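Local coordinates for tail fiber protein (Pseudomonas aeruginosa, PDB 6CL6), which forms the trimeric receptor-binding fibre of an R-type pyocin, a contractile injection system, and probably recognises the surface of target bacterial cells, at residues D49-T54 / R112-W117; V55-T60 / Y73-F78; N83-Q88 / V103-N108. All coordinates share one frame; numbering follows the deposited sequence.

How the contacts relate
Contacts 2 and 3 lie in one antiparallel sheet near the N-terminal end of the fibre fragment, and contact 1 joins two loops beside it. Their centres are about 70 to 73 Å from the centre of the chain. Contacts 2 and 3 are buried strand pairings. They share no strand, but 72-79 and 85-92 are neighbours, so Met77 bonds to Ser87 and Ser76 to Gln88. Contact 1 is only partly buried, and contacts 2 and 3 both lie within the chain it closes. Its bonds run from side chains to backbone carbonyls, whereas contact 2 combines backbone bonds with apolar side chains and contact 3 combines them with an asparagine and waters. Arg112 also bonds to Gly84, tying contact 1 to contact 3.

Contact 1: D49-T54 / R112-W117; sequences DPNTAT and REWLPW
Arg112 and Trp114 both donate to Asn51 O at the end of the short 3-10 turn 50-51, and Arg112 also to Ala53 O. The arginine leaves its backbone with CG anti to the carbonyl carbon (chi1 -71°). From there the chain is extended. CB packs against Ser104 OG of strand 99-104, and Arg112 CD passes 3.4 Å from Asn51 O. NE turns to another partner, Gly84 O. At the tip, Arg112 NH1 bonds to Asn51 O at 3.0 Å and to Ala53 O at the same distance. Arg112 NH2 also reaches Ala53 O, at 3.2 Å. Two nitrogens therefore grip one oxygen end-on, and both carbonyl oxygens lie close to the guanidinium plane.

Asn51 O has a second donor. Trp114 NE1 meets Asn51 O at 3.1 Å, in the carbonyl plane and on a lone pair, though the N-H...O angle is a bent 139°. Arg112 NH1 comes instead from above that plane. The Asn51 amide slides past the indole, with the two planes 29° apart. Asn51 ND2 lies 3.4 Å from Trp114 CD1, and Asn51 OD1 sits over one ring face, toward the rim. OD1 is bonded to Arg102, which also makes a cation-pi contact with Trp114. On the turn itself, Asp49 OD1 accepts from Asn51 N at 2.8 Å, forming an Asx turn.

Four N-H...O bonds thus converge on two carbonyl oxygens. The guanidinium meets the turn with its edge, and the bonds in its plane hold its orientation. Its positive charge would probably polarise both carbonyls. The loop before strand 57-60 is in this way fastened to the loop after strand 99-104.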
ATOM      1  N   ASP A  49      26.330  66.026 -24.854  1.00 16.81           N
ATOM      2  CA  ASP A  49      25.635  64.891 -25.503  1.00 14.21           C
ATOM      3  C   ASP A  49      26.675  63.924 -26.084  1.00 12.75           C
ATOM      4  O   ASP A  49      27.400  64.281 -27.016  1.00 11.39           O
ATOM      5  CB  ASP A  49      24.696  65.396 -26.591  1.00 23.53           C
ATOM      6  CG  ASP A  49      23.869  64.290 -27.236  1.00 15.66           C
ATOM      7  OD1 ASP A  49      24.082  63.093 -26.924  1.00 14.09           O
ATOM      8  OD2 ASP A  49      23.003  64.600 -28.082  1.00 21.81           O
ATOM      9  N   PRO A  50      26.745  62.690 -25.616  1.00  9.80           N
ATOM     10  CA  PRO A  50      27.701  61.754 -26.238  1.00 14.30           C
ATOM     11  C   PRO A  50      27.356  61.407 -27.671  1.00  9.96           C
ATOM     12  O   PRO A  50      28.239  60.964 -28.414  1.00 11.77           O
ATOM     13  CB  PRO A  50      27.643  60.524 -25.304  1.00 15.06           C
ATOM     14  CG  PRO A  50      26.298  60.587 -24.655  1.00 11.67           C
ATOM     15  CD  PRO A  50      25.968  62.060 -24.518  1.00 12.43           C
ATOM     16  N   ASN A  51      26.112  61.634 -28.108  1.00 10.38           N
ATOM     17  CA  ASN A  51      25.762  61.365 -29.500  1.00 11.70           C
ATOM     18  C   ASN A  51      26.545  62.258 -30.461  1.00 12.18           C
ATOM     19  O   ASN A  51      26.806  61.867 -31.612  1.00 10.39           O
ATOM     20  CB  ASN A  51      24.262  61.581 -29.736  1.00  9.83           C
ATOM     21  CG  ASN A  51      23.406  60.437 -29.251  1.00 14.28           C
ATOM     22  OD1 ASN A  51      23.773  59.670 -28.340  1.00 12.73           O
ATOM     23  ND2 ASN A  51      22.236  60.296 -29.876  1.00 14.55           N
ATOM     24  N   THR A  52      26.929  63.448 -30.012  1.00  9.61           N
ATOM     25  CA  THR A  52      27.643  64.389 -30.856  1.00  9.66           C
ATOM     26  C   THR A  52      29.108  64.501 -30.460  1.00  9.42           C
ATOM     27  O   THR A  52      29.781  65.507 -30.776  1.00  9.83           O
ATOM     28  CB  THR A  52      26.945  65.769 -30.849  1.00 15.15           C
ATOM     29  OG1 THR A  52      26.857  66.290 -29.522  1.00 19.56           O
ATOM     30  CG2 THR A  52      25.574  65.633 -31.414  1.00 21.87           C
ATOM     31  N   ALA A  53      29.642  63.454 -29.833  1.00 11.05           N
ATOM     32  CA  ALA A  53      31.031  63.460 -29.396  1.00 13.30           C
ATOM     33  C   ALA A  53      32.005  63.627 -30.564  1.00 10.26           C
ATOM     34  O   ALA A  53      31.854  63.024 -31.626  1.00  8.94           O
ATOM     35  CB  ALA A  53      31.337  62.152 -28.662  1.00 12.15           C
ATOM     36  N   THR A  54      33.046  64.459 -30.334  1.00 11.34           N
ATOM     37  CA  THR A  54      34.124  64.617 -31.286  1.00  9.56           C
ATOM     38  C   THR A  54      35.490  64.537 -30.630  1.00 13.65           C
ATOM     39  O   THR A  54      36.488  64.765 -31.307  1.00 14.68           O
ATOM     40  CB  THR A  54      34.032  65.970 -32.041  1.00 17.05           C
ATOM     41  OG1 THR A  54      34.234  67.021 -31.081  1.00 14.98           O
ATOM     42  CG2 THR A  54      32.727  66.137 -32.722  1.00 13.40           C
ATOM     43  N   ARG A 112      24.724  60.402 -37.733  1.00 13.87           N
ATOM     44  CA  ARG A 112      24.931  59.221 -36.901  1.00 10.04           C
ATOM     45  C   ARG A 112      23.626  58.477 -36.629  1.00 15.49           C
ATOM     46  O   ARG A 112      22.539  59.054 -36.553  1.00 19.24           O
ATOM     47  CB  ARG A 112      25.573  59.636 -35.588  1.00 23.95           C
ATOM     48  CG  ARG A 112      26.999  60.055 -35.809  1.00 16.48           C
ATOM     49  CD  ARG A 112      27.669  60.454 -34.577  1.00 15.38           C
ATOM     50  NE  ARG A 112      29.099  60.616 -34.815  1.00 15.38           N
ATOM     51  CZ  ARG A 112      29.920  61.285 -34.016  1.00 11.19           C
ATOM     52  NH1 ARG A 112      29.467  61.862 -32.933  1.00 11.93           N
ATOM     53  NH2 ARG A 112      31.206  61.383 -34.336  1.00 10.18           N
ATOM     54  N   GLU A 113      23.754  57.170 -36.511  1.00 13.42           N
ATOM     55  CA  GLU A 113      22.659  56.275 -36.136  1.00 16.14           C
ATOM     56  C   GLU A 113      23.190  55.409 -35.004  1.00 16.66           C
ATOM     57  O   GLU A 113      23.834  54.394 -35.254  1.00 18.48           O
ATOM     58  CB  GLU A 113      22.225  55.418 -37.321  1.00 16.46           C
ATOM     59  CG  GLU A 113      21.646  56.243 -38.474  1.00 24.35           C
ATOM     60  CD  GLU A 113      21.241  55.362 -39.649  1.00 28.22           C
ATOM     61  OE1 GLU A 113      20.886  54.184 -39.410  1.00 34.37           O
ATOM     62  OE2 GLU A 113      21.305  55.832 -40.797  1.00 35.73           O
ATOM     63  N   TRP A 114      22.924  55.813 -33.762  1.00 16.27           N
ATOM     64  CA  TRP A 114      23.469  55.131 -32.598  1.00 12.72           C
ATOM     65  C   TRP A 114      22.655  53.887 -32.280  1.00 17.13           C
ATOM     66  O   TRP A 114      21.425  53.914 -32.315  1.00 17.03           O
ATOM     67  CB  TRP A 114      23.467  56.053 -31.394  1.00 17.21           C
ATOM     68  CG  TRP A 114      24.486  57.156 -31.500  1.00 10.67           C
ATOM     69  CD1 TRP A 114      24.263  58.441 -31.908  1.00 16.76           C
ATOM     70  CD2 TRP A 114      25.863  57.051 -31.211  1.00 11.89           C
ATOM     71  NE1 TRP A 114      25.445  59.136 -31.897  1.00 13.11           N
ATOM     72  CE2 TRP A 114      26.443  58.306 -31.467  1.00 11.65           C
ATOM     73  CE3 TRP A 114      26.684  56.009 -30.774  1.00  9.77           C
ATOM     74  CZ2 TRP A 114      27.797  58.543 -31.280  1.00 11.02           C
ATOM     75  CZ3 TRP A 114      28.032  56.246 -30.586  1.00 15.65           C
ATOM     76  CH2 TRP A 114      28.569  57.503 -30.833  1.00  8.84           C
ATOM     77  N   LEU A 115      23.338  52.797 -32.005  1.00 17.93           N
ATOM     78  CA  LEU A 115      22.630  51.644 -31.461  1.00 12.16           C
ATOM     79  C   LEU A 115      22.534  51.768 -29.952  1.00 17.46           C
ATOM     80  O   LEU A 115      23.232  52.577 -29.341  1.00 17.13           O
ATOM     81  CB  LEU A 115      23.330  50.383 -31.859  1.00  9.27           C
ATOM     82  CG  LEU A 115      23.603  50.161 -33.333  1.00 17.39           C
ATOM     83  CD1 LEU A 115      24.193  48.776 -33.547  1.00 21.23           C
ATOM     84  CD2 LEU A 115      22.317  50.365 -34.177  1.00 16.61           C
ATOM     85  N   PRO A 116      21.623  51.027 -29.313  1.00 20.84           N
ATOM     86  CA  PRO A 116      21.502  51.119 -27.859  1.00 20.94           C
ATOM     87  C   PRO A 116      22.747  50.604 -27.161  1.00 10.47           C
ATOM     88  O   PRO A 116      23.474  49.737 -27.661  1.00 16.89           O
ATOM     89  CB  PRO A 116      20.294  50.223 -27.533  1.00 25.45           C
ATOM     90  CG  PRO A 116      19.584  50.045 -28.818  1.00 25.25           C
ATOM     91  CD  PRO A 116      20.631  50.097 -29.880  1.00 17.29           C
ATOM     92  N   TRP A 117      22.988  51.148 -25.964  1.00 12.97           N
ATOM     93  CA  TRP A 117      24.101  50.673 -25.159  1.00  8.61           C
ATOM     94  C   TRP A 117      23.916  49.209 -24.772  1.00 14.57           C
ATOM     95  O   TRP A 117      22.817  48.764 -24.427  1.00 12.06           O
ATOM     96  CB  TRP A 117      24.211  51.522 -23.898  1.00 11.36           C
ATOM     97  CG  TRP A 117      24.658  52.890 -24.084  1.00 17.15           C
ATOM     98  CD1 TRP A 117      23.883  53.987 -24.185  1.00 12.61           C
ATOM     99  CD2 TRP A 117      26.017  53.342 -24.176  1.00 10.97           C
ATOM    100  NE1 TRP A 117      24.653  55.102 -24.329  1.00 15.39           N
ATOM    101  CE2 TRP A 117      25.977  54.736 -24.320  1.00 11.11           C
ATOM    102  CE3 TRP A 117      27.249  52.702 -24.165  1.00 10.64           C
ATOM    103  CZ2 TRP A 117      27.109  55.503 -24.445  1.00  8.46           C
ATOM    104  CZ3 TRP A 117      28.394  53.473 -24.282  1.00 11.36           C
ATOM    105  CH2 TRP A 117      28.309  54.863 -24.435  1.00  8.23           C
TER

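Contact 2: V55-T60 / Y73-F78; sequences VPLMLT and YIQSMF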
ATOM      1  N   VAL A  55      35.563  64.260 -29.331  1.00 11.63           N
ATOM      2  CA  VAL A  55      36.830  64.068 -28.641  1.00 10.97           C
ATOM      3  C   VAL A  55      36.818  62.667 -28.043  1.00 12.55           C
ATOM      4  O   VAL A  55      35.733  62.116 -27.768  1.00 18.04           O
ATOM      5  CB  VAL A  55      37.047  65.145 -27.576  1.00 19.31           C
ATOM      6  CG1 VAL A  55      37.122  66.517 -28.241  1.00 28.89           C
ATOM      7  CG2 VAL A  55      35.913  65.117 -26.543  1.00 22.11           C
ATOM      8  N   PRO A  56      37.981  62.055 -27.821  1.00 10.94           N
ATOM      9  CA  PRO A  56      37.991  60.638 -27.463  1.00  8.80           C
ATOM     10  C   PRO A  56      37.671  60.342 -26.024  1.00 11.92           C
ATOM     11  O   PRO A  56      37.468  59.176 -25.702  1.00  9.57           O
ATOM     12  CB  PRO A  56      39.413  60.197 -27.816  1.00 11.58           C
ATOM     13  CG  PRO A  56      40.235  61.450 -27.796  1.00 14.45           C
ATOM     14  CD  PRO A  56      39.307  62.549 -28.243  1.00 17.55           C
ATOM     15  N   LEU A  57      37.525  61.349 -25.169  1.00  8.29           N
ATOM     16  CA  LEU A  57      37.153  61.145 -23.783  1.00 13.72           C
ATOM     17  C   LEU A  57      36.299  62.320 -23.313  1.00 18.54           C
ATOM     18  O   LEU A  57      36.645  63.481 -23.531  1.00 13.65           O
ATOM     19  CB  LEU A  57      38.414  60.969 -22.911  1.00  7.26           C
ATOM     20  CG  LEU A  57      38.179  60.712 -21.429  1.00  8.69           C
ATOM     21  CD1 LEU A  57      37.582  59.386 -21.178  1.00  7.13           C
ATOM     22  CD2 LEU A  57      39.448  60.834 -20.668  1.00  7.04           C
ATOM     23  N   MET A  58      35.144  62.008 -22.727  1.00  9.14           N
ATOM     24  CA  MET A  58      34.323  62.989 -22.043  1.00 12.50           C
ATOM     25  C   MET A  58      33.742  62.329 -20.794  1.00 12.31           C
ATOM     26  O   MET A  58      33.823  61.102 -20.603  1.00 17.60           O
ATOM     27  CB  MET A  58      33.193  63.520 -22.918  1.00 19.82           C
ATOM     28  CG  MET A  58      32.241  62.427 -23.374  1.00 15.83           C
ATOM     29  SD  MET A  58      30.923  63.032 -24.443  1.00 28.54           S
ATOM     30  CE  MET A  58      31.833  63.933 -25.691  1.00 42.98           C
ATOM     31  N   LEU A  59      33.193  63.163 -19.917  1.00  8.07           N
ATOM     32  CA  LEU A  59      32.476  62.741 -18.716  1.00 10.31           C
ATOM     33  C   LEU A  59      31.122  63.444 -18.736  1.00 11.73           C
ATOM     34  O   LEU A  59      31.071  64.666 -18.878  1.00 10.78           O
ATOM     35  CB  LEU A  59      33.214  63.104 -17.441  1.00 18.47           C
ATOM     36  CG  LEU A  59      32.521  62.943 -16.068  1.00  9.88           C
ATOM     37  CD1 LEU A  59      32.263  61.484 -15.745  1.00  7.65           C
ATOM     38  CD2 LEU A  59      33.353  63.595 -14.988  1.00 21.87           C
ATOM     39  N   THR A  60      30.032  62.685 -18.621  1.00  8.25           N
ATOM     40  CA  THR A  60      28.741  63.314 -18.787  1.00 14.28           C
ATOM     41  C   THR A  60      27.673  62.468 -18.119  1.00 15.64           C
ATOM     42  O   THR A  60      27.791  61.250 -18.035  1.00 12.35           O
ATOM     43  CB  THR A  60      28.406  63.520 -20.273  1.00  8.68           C
ATOM     44  OG1 THR A  60      27.117  64.083 -20.417  1.00 15.41           O
ATOM     45  CG2 THR A  60      28.506  62.230 -21.034  1.00  8.59           C
ATOM     46  N   TYR A  73      32.182  58.182 -17.660  1.00  8.98           N
ATOM     47  CA  TYR A  73      33.267  58.451 -18.596  1.00 11.35           C
ATOM     48  C   TYR A  73      32.969  57.744 -19.900  1.00 10.98           C
ATOM     49  O   TYR A  73      32.596  56.560 -19.900  1.00 11.12           O
ATOM     50  CB  TYR A  73      34.602  57.951 -18.058  1.00  7.20           C
ATOM     51  CG  TYR A  73      35.036  58.524 -16.748  1.00  9.05           C
ATOM     52  CD1 TYR A  73      34.692  57.918 -15.553  1.00  8.83           C
ATOM     53  CD2 TYR A  73      35.860  59.635 -16.715  1.00 11.57           C
ATOM     54  CE1 TYR A  73      35.138  58.470 -14.355  1.00  9.55           C
ATOM     55  CE2 TYR A  73      36.314  60.152 -15.557  1.00  7.02           C
ATOM     56  CZ  TYR A  73      35.948  59.584 -14.387  1.00  9.43           C
ATOM     57  OH  TYR A  73      36.435  60.159 -13.219  1.00 11.83           O
ATOM     58  N   ILE A  74      33.091  58.457 -21.012  1.00 10.15           N
ATOM     59  CA  ILE A  74      32.757  57.898 -22.313  1.00  7.70           C
ATOM     60  C   ILE A  74      33.964  58.066 -23.197  1.00 16.47           C
ATOM     61  O   ILE A  74      34.321  59.195 -23.554  1.00 13.05           O
ATOM     62  CB  ILE A  74      31.503  58.545 -22.936  1.00 11.37           C
ATOM     63  CG1 ILE A  74      30.276  58.315 -22.007  1.00 10.05           C
ATOM     64  CG2 ILE A  74      31.261  57.949 -24.305  1.00  8.35           C
ATOM     65  CD1 ILE A  74      28.954  58.642 -22.616  1.00 21.57           C
ATOM     66  N   GLN A  75      34.594  56.946 -23.537  1.00 10.87           N
ATOM     67  CA  GLN A  75      35.642  56.925 -24.554  1.00 11.77           C
ATOM     68  C   GLN A  75      35.009  56.821 -25.933  1.00 14.09           C
ATOM     69  O   GLN A  75      34.033  56.093 -26.122  1.00 16.50           O
ATOM     70  CB  GLN A  75      36.606  55.756 -24.353  1.00  9.38           C
ATOM     71  CG  GLN A  75      37.251  55.630 -23.016  1.00 15.58           C
ATOM     72  CD  GLN A  75      37.976  54.303 -22.892  1.00 24.06           C
ATOM     73  OE1 GLN A  75      38.940  54.048 -23.602  1.00 32.69           O
ATOM     74  NE2 GLN A  75      37.476  53.434 -22.016  1.00 20.28           N
ATOM     75  N   SER A  76      35.583  57.526 -26.901  1.00  8.62           N
ATOM     76  CA  SER A  76      35.092  57.455 -28.279  1.00  7.88           C
ATOM     77  C   SER A  76      36.240  57.168 -29.227  1.00  9.12           C
ATOM     78  O   SER A  76      37.322  57.730 -29.077  1.00  8.36           O
ATOM     79  CB  SER A  76      34.426  58.755 -28.699  1.00 13.91           C
ATOM     80  OG  SER A  76      33.264  58.980 -27.948  1.00 11.90           O
ATOM     81  N   MET A  77      35.977  56.314 -30.203  1.00 12.09           N
ATOM     82  CA  MET A  77      36.886  55.996 -31.291  1.00 14.30           C
ATOM     83  C   MET A  77      36.122  56.241 -32.586  1.00  7.81           C
ATOM     84  O   MET A  77      34.960  55.851 -32.702  1.00 13.82           O
ATOM     85  CB  MET A  77      37.357  54.555 -31.201  1.00 13.02           C
ATOM     86  CG  MET A  77      38.204  54.239 -30.002  1.00 15.54           C
ATOM     87  SD  MET A  77      38.181  52.498 -29.609  1.00 15.84           S
ATOM     88  CE  MET A  77      36.611  52.348 -28.795  1.00 17.16           C
ATOM     89  N   PHE A  78      36.781  56.871 -33.555  1.00  8.03           N
ATOM     90  CA  PHE A  78      36.152  57.441 -34.720  1.00 12.27           C
ATOM     91  C   PHE A  78      36.711  56.945 -36.051  1.00 11.04           C
ATOM     92  O   PHE A  78      37.893  56.668 -36.186  1.00 10.06           O
ATOM     93  CB  PHE A  78      36.335  58.975 -34.724  1.00 12.33           C
ATOM     94  CG  PHE A  78      35.867  59.659 -33.456  1.00  8.20           C
ATOM     95  CD1 PHE A  78      34.534  59.828 -33.202  1.00 14.29           C
ATOM     96  CD2 PHE A  78      36.797  60.162 -32.554  1.00 11.86           C
ATOM     97  CE1 PHE A  78      34.102  60.472 -32.066  1.00  9.80           C
ATOM     98  CE2 PHE A  78      36.373  60.800 -31.423  1.00 11.57           C
ATOM     99  CZ  PHE A  78      35.048  60.957 -31.166  1.00 11.50           C
TER
HETATM  100  O   HOH W   1      34.060  60.596 -26.003  1.00 11.54           O
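Strands 57-60 and 72-79 form a beta hairpin at one edge of the antiparallel sheet within this chain. Met58 and Ile74 are the hydrogen-bonded pair. Met58 N donates to Ile74 O at 3.0 Å, and Ile74 N donates to Met58 O at 2.8 Å. Leu57-Gln75 and Leu59-Tyr73 are the non-hydrogen-bonded pairs next to it. One more backbone bond, Ser76 N to Pro56 O, continues the pairing beyond the start of the first strand.

Leu59 and Tyr73 lie on the same face of the sheet as Leu57 and Gln75. Leu59 CD1 stands over the centre of the tyrosine ring, 4.0 Å from its centroid and 5° off the ring normal, a well-centred CH-pi contact. Leu59 reaches it with CG opposite its backbone N (chi1 170°). On the other face, Met58 and Ile74 run side by side in the same direction, with Met58 CG 4.0 Å from Ile74 CB. Thr60 CG2 meets the tip of Ile74, CD1, at 3.9 Å.

At the Val55 end, Phe78 turns the edge of its ring to the backbone, and Phe78 CZ lies 3.7 Å from Val55 O. A water nearby donates to Val55 O and Ile74 O and is also bonded to Ser76 OG. That hydroxyl has a further partner in Gln88 of the next strand. Outside the hairpin, Leu57 packs on Met77 of the third subunit and Leu59 on Tyr79 of the same subunit.

The side-chain contacts between the strands are mostly apolar, and the direct hydrogen bonds between them are made by the backbone. Where the strand pairing gives way to loop, the water donates to Val55 O and gives Ile74 O a second donor besides Met58 N.

Contact 3: N83-Q88 / V103-N108; sequences NGNASQ and VSYAAN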
ATOM      1  N   ASN A  83      33.791  63.531 -36.761  1.00 10.98           N
ATOM      2  CA  ASN A  83      32.349  63.697 -36.953  1.00 10.94           C
ATOM      3  C   ASN A  83      31.651  62.449 -37.464  1.00 11.39           C
ATOM      4  O   ASN A  83      30.419  62.463 -37.632  1.00 11.76           O
ATOM      5  CB  ASN A  83      32.083  64.821 -37.934  1.00 12.70           C
ATOM      6  CG  ASN A  83      32.598  66.140 -37.457  1.00 13.29           C
ATOM      7  OD1 ASN A  83      32.338  66.547 -36.309  1.00 12.49           O
ATOM      8  ND2 ASN A  83      33.378  66.792 -38.303  1.00 14.46           N
ATOM      9  N   GLY A  84      32.380  61.365 -37.678  1.00 12.90           N
ATOM     10  CA  GLY A  84      31.891  60.230 -38.449  1.00 18.85           C
ATOM     11  C   GLY A  84      31.394  59.080 -37.593  1.00 17.42           C
ATOM     12  O   GLY A  84      30.811  59.275 -36.519  1.00 11.65           O
ATOM     13  N   ASN A  85      31.569  57.863 -38.113  1.00 15.28           N
ATOM     14  CA  ASN A  85      31.201  56.684 -37.369  1.00 10.71           C
ATOM     15  C   ASN A  85      32.001  56.614 -36.077  1.00  8.68           C
ATOM     16  O   ASN A  85      33.117  57.160 -35.972  1.00 12.67           O
ATOM     17  CB  ASN A  85      31.422  55.428 -38.200  1.00 12.05           C
ATOM     18  CG  ASN A  85      30.543  55.362 -39.404  1.00 11.09           C
ATOM     19  OD1 ASN A  85      29.362  55.756 -39.379  1.00 16.15           O
ATOM     20  ND2 ASN A  85      31.115  54.839 -40.513  1.00 13.67           N
ATOM     21  N   ALA A  86      31.442  55.909 -35.094  1.00  9.98           N
ATOM     22  CA  ALA A  86      32.124  55.837 -33.806  1.00 10.16           C
ATOM     23  C   ALA A  86      31.749  54.606 -32.998  1.00 10.55           C
ATOM     24  O   ALA A  86      30.647  54.083 -33.087  1.00 12.98           O
ATOM     25  CB  ALA A  86      31.823  57.106 -32.964  1.00 12.36           C
ATOM     26  N   SER A  87      32.691  54.190 -32.171  1.00 12.91           N
ATOM     27  CA  SER A  87      32.461  53.222 -31.111  1.00  8.72           C
ATOM     28  C   SER A  87      32.673  53.932 -29.790  1.00 11.45           C
ATOM     29  O   SER A  87      33.562  54.772 -29.685  1.00  9.11           O
ATOM     30  CB  SER A  87      33.430  52.050 -31.267  1.00  8.49           C
ATOM     31  OG  SER A  87      33.473  51.263 -30.125  1.00 14.29           O
ATOM     32  N   GLN A  88      31.829  53.631 -28.805  1.00  9.75           N
ATOM     33  CA  GLN A  88      31.942  54.232 -27.491  1.00 10.41           C
ATOM     34  C   GLN A  88      31.885  53.207 -26.376  1.00 11.83           C
ATOM     35  O   GLN A  88      31.105  52.245 -26.414  1.00  9.01           O
ATOM     36  CB  GLN A  88      30.841  55.284 -27.262  1.00 12.23           C
ATOM     37  CG  GLN A  88      31.027  56.513 -28.094  1.00  8.20           C
ATOM     38  CD  GLN A  88      29.996  57.562 -27.745  1.00 10.33           C
ATOM     39  OE1 GLN A  88      28.871  57.238 -27.314  1.00  9.25           O
ATOM     40  NE2 GLN A  88      30.373  58.816 -27.905  1.00 10.95           N
ATOM     41  N   VAL A 103      27.675  51.855 -30.485  1.00  9.62           N
ATOM     42  CA  VAL A 103      28.248  52.079 -31.797  1.00  8.51           C
ATOM     43  C   VAL A 103      27.317  52.946 -32.622  1.00 11.69           C
ATOM     44  O   VAL A 103      26.089  52.835 -32.547  1.00 12.92           O
ATOM     45  CB  VAL A 103      28.569  50.742 -32.496  1.00 16.29           C
ATOM     46  CG1 VAL A 103      27.300  49.997 -32.789  1.00 21.99           C
ATOM     47  CG2 VAL A 103      29.367  50.986 -33.781  1.00 30.86           C
ATOM     48  N   SER A 104      27.912  53.833 -33.411  1.00 14.12           N
ATOM     49  CA  SER A 104      27.210  54.522 -34.469  1.00 10.65           C
ATOM     50  C   SER A 104      27.812  54.131 -35.827  1.00 14.65           C
ATOM     51  O   SER A 104      29.018  54.278 -36.050  1.00 12.97           O
ATOM     52  CB  SER A 104      27.259  56.038 -34.306  1.00 17.47           C
ATOM     53  OG  SER A 104      26.687  56.670 -35.468  1.00 13.52           O
ATOM     54  N   TYR A 105      26.956  53.687 -36.741  1.00 18.23           N
ATOM     55  CA  TYR A 105      27.377  53.388 -38.103  1.00 14.44           C
ATOM     56  C   TYR A 105      26.305  53.866 -39.060  1.00 17.40           C
ATOM     57  O   TYR A 105      25.123  53.566 -38.873  1.00 16.37           O
ATOM     58  CB  TYR A 105      27.629  51.892 -38.338  1.00 19.66           C
ATOM     59  CG  TYR A 105      27.771  51.633 -39.823  1.00 14.91           C
ATOM     60  CD1 TYR A 105      28.982  51.857 -40.476  1.00 19.14           C
ATOM     61  CD2 TYR A 105      26.677  51.265 -40.594  1.00 17.16           C
ATOM     62  CE1 TYR A 105      29.103  51.664 -41.833  1.00 27.75           C
ATOM     63  CE2 TYR A 105      26.789  51.096 -41.974  1.00 19.99           C
ATOM     64  CZ  TYR A 105      27.993  51.295 -42.573  1.00 20.17           C
ATOM     65  OH  TYR A 105      28.128  51.124 -43.944  1.00 25.87           O
ATOM     66  N   ALA A 106      26.715  54.601 -40.088  1.00 13.57           N
ATOM     67  CA  ALA A 106      25.774  55.094 -41.087  1.00 21.68           C
ATOM     68  C   ALA A 106      26.482  55.291 -42.418  1.00 17.92           C
ATOM     69  O   ALA A 106      27.689  55.602 -42.471  1.00 14.67           O
ATOM     70  CB  ALA A 106      25.135  56.413 -40.647  1.00 16.54           C
ATOM     71  N   ALA A 107      25.705  55.113 -43.502  1.00 20.88           N
ATOM     72  CA  ALA A 107      26.246  55.281 -44.846  1.00 25.39           C
ATOM     73  C   ALA A 107      26.847  56.667 -45.020  1.00 12.30           C
ATOM     74  O   ALA A 107      27.902  56.823 -45.643  1.00 22.18           O
ATOM     75  CB  ALA A 107      25.156  55.024 -45.883  1.00 23.00           C
ATOM     76  N   ASN A 108      26.164  57.695 -44.523  1.00 24.95           N
ATOM     77  CA  ASN A 108      26.774  59.006 -44.395  1.00 20.63           C
ATOM     78  C   ASN A 108      27.230  59.109 -42.958  1.00 15.00           C
ATOM     79  O   ASN A 108      26.387  59.323 -42.065  1.00 15.51           O
ATOM     80  CB  ASN A 108      25.803  60.137 -44.722  1.00 18.16           C
ATOM     81  CG  ASN A 108      26.488  61.519 -44.649  1.00 28.18           C
ATOM     82  OD1 ASN A 108      27.576  61.660 -44.056  1.00 25.55           O
ATOM     83  ND2 ASN A 108      25.855  62.524 -45.229  1.00 46.27           N
TER
HETATM   84  O   HOH W   2      27.815  57.303 -37.887  1.00 13.35           O
HETATM   85  O   HOH W   3      30.108  54.793 -43.510  1.00 17.19           O
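Asn85 lays its side chain alongside Tyr105, both pointing the same way, with amide and ring planes 32° apart. Asn85 ND2 lies 3.7 Å from Tyr105 CD1. Asn85 OD1 passes 3.3 Å from Tyr105 CA and accepts from Ala106 N at 3.0 Å. The donor, Ala106 N, is tilted 34° from the plane of the Asn85 side-chain carbonyl. The amide gets there with CG beside the backbone N and opposite the carbonyl carbon (chi1 -65°), while Asn85 CB stays 3.4 Å from Ser104 O.

Two waters complete the grip. One donates to OD1 and accepts from Ser104 OG. The other accepts from ND2 and donates to Ala106 O. The side chain therefore carries on the strand pairing where strand 99-104 has ended.

Further along, Ala86 and Ser104 are an antiparallel hydrogen-bonded pair in the hairpin of strands 85-92 and 99-104. Ala86 N donates to Ser104 O at 3.1 Å, and Ser104 N donates to Ala86 O at 2.8 Å. Val103 CG2 comes within 3.4 Å of that same Ala86 O. Ser87 and Val103 form the next, non-hydrogen-bonded pair, and their side chains share the face turned to the second subunit. There Ser87 OG bonds to Thr91 OG1 of the second subunit, and Val103 packs on Tyr93 of that subunit. Tyr93 of the second subunit also meets the Tyr105 ring.

Asn85 OD1 thus has two donors, a backbone N-H and a water. Asn85 ND2 has a water acceptor and a weak hydrogen bond to Tyr93 OH of the second subunit. With both ends of the amide bonded, its rotation is probably fixed, and the hairpin stays joined as far as Ala106.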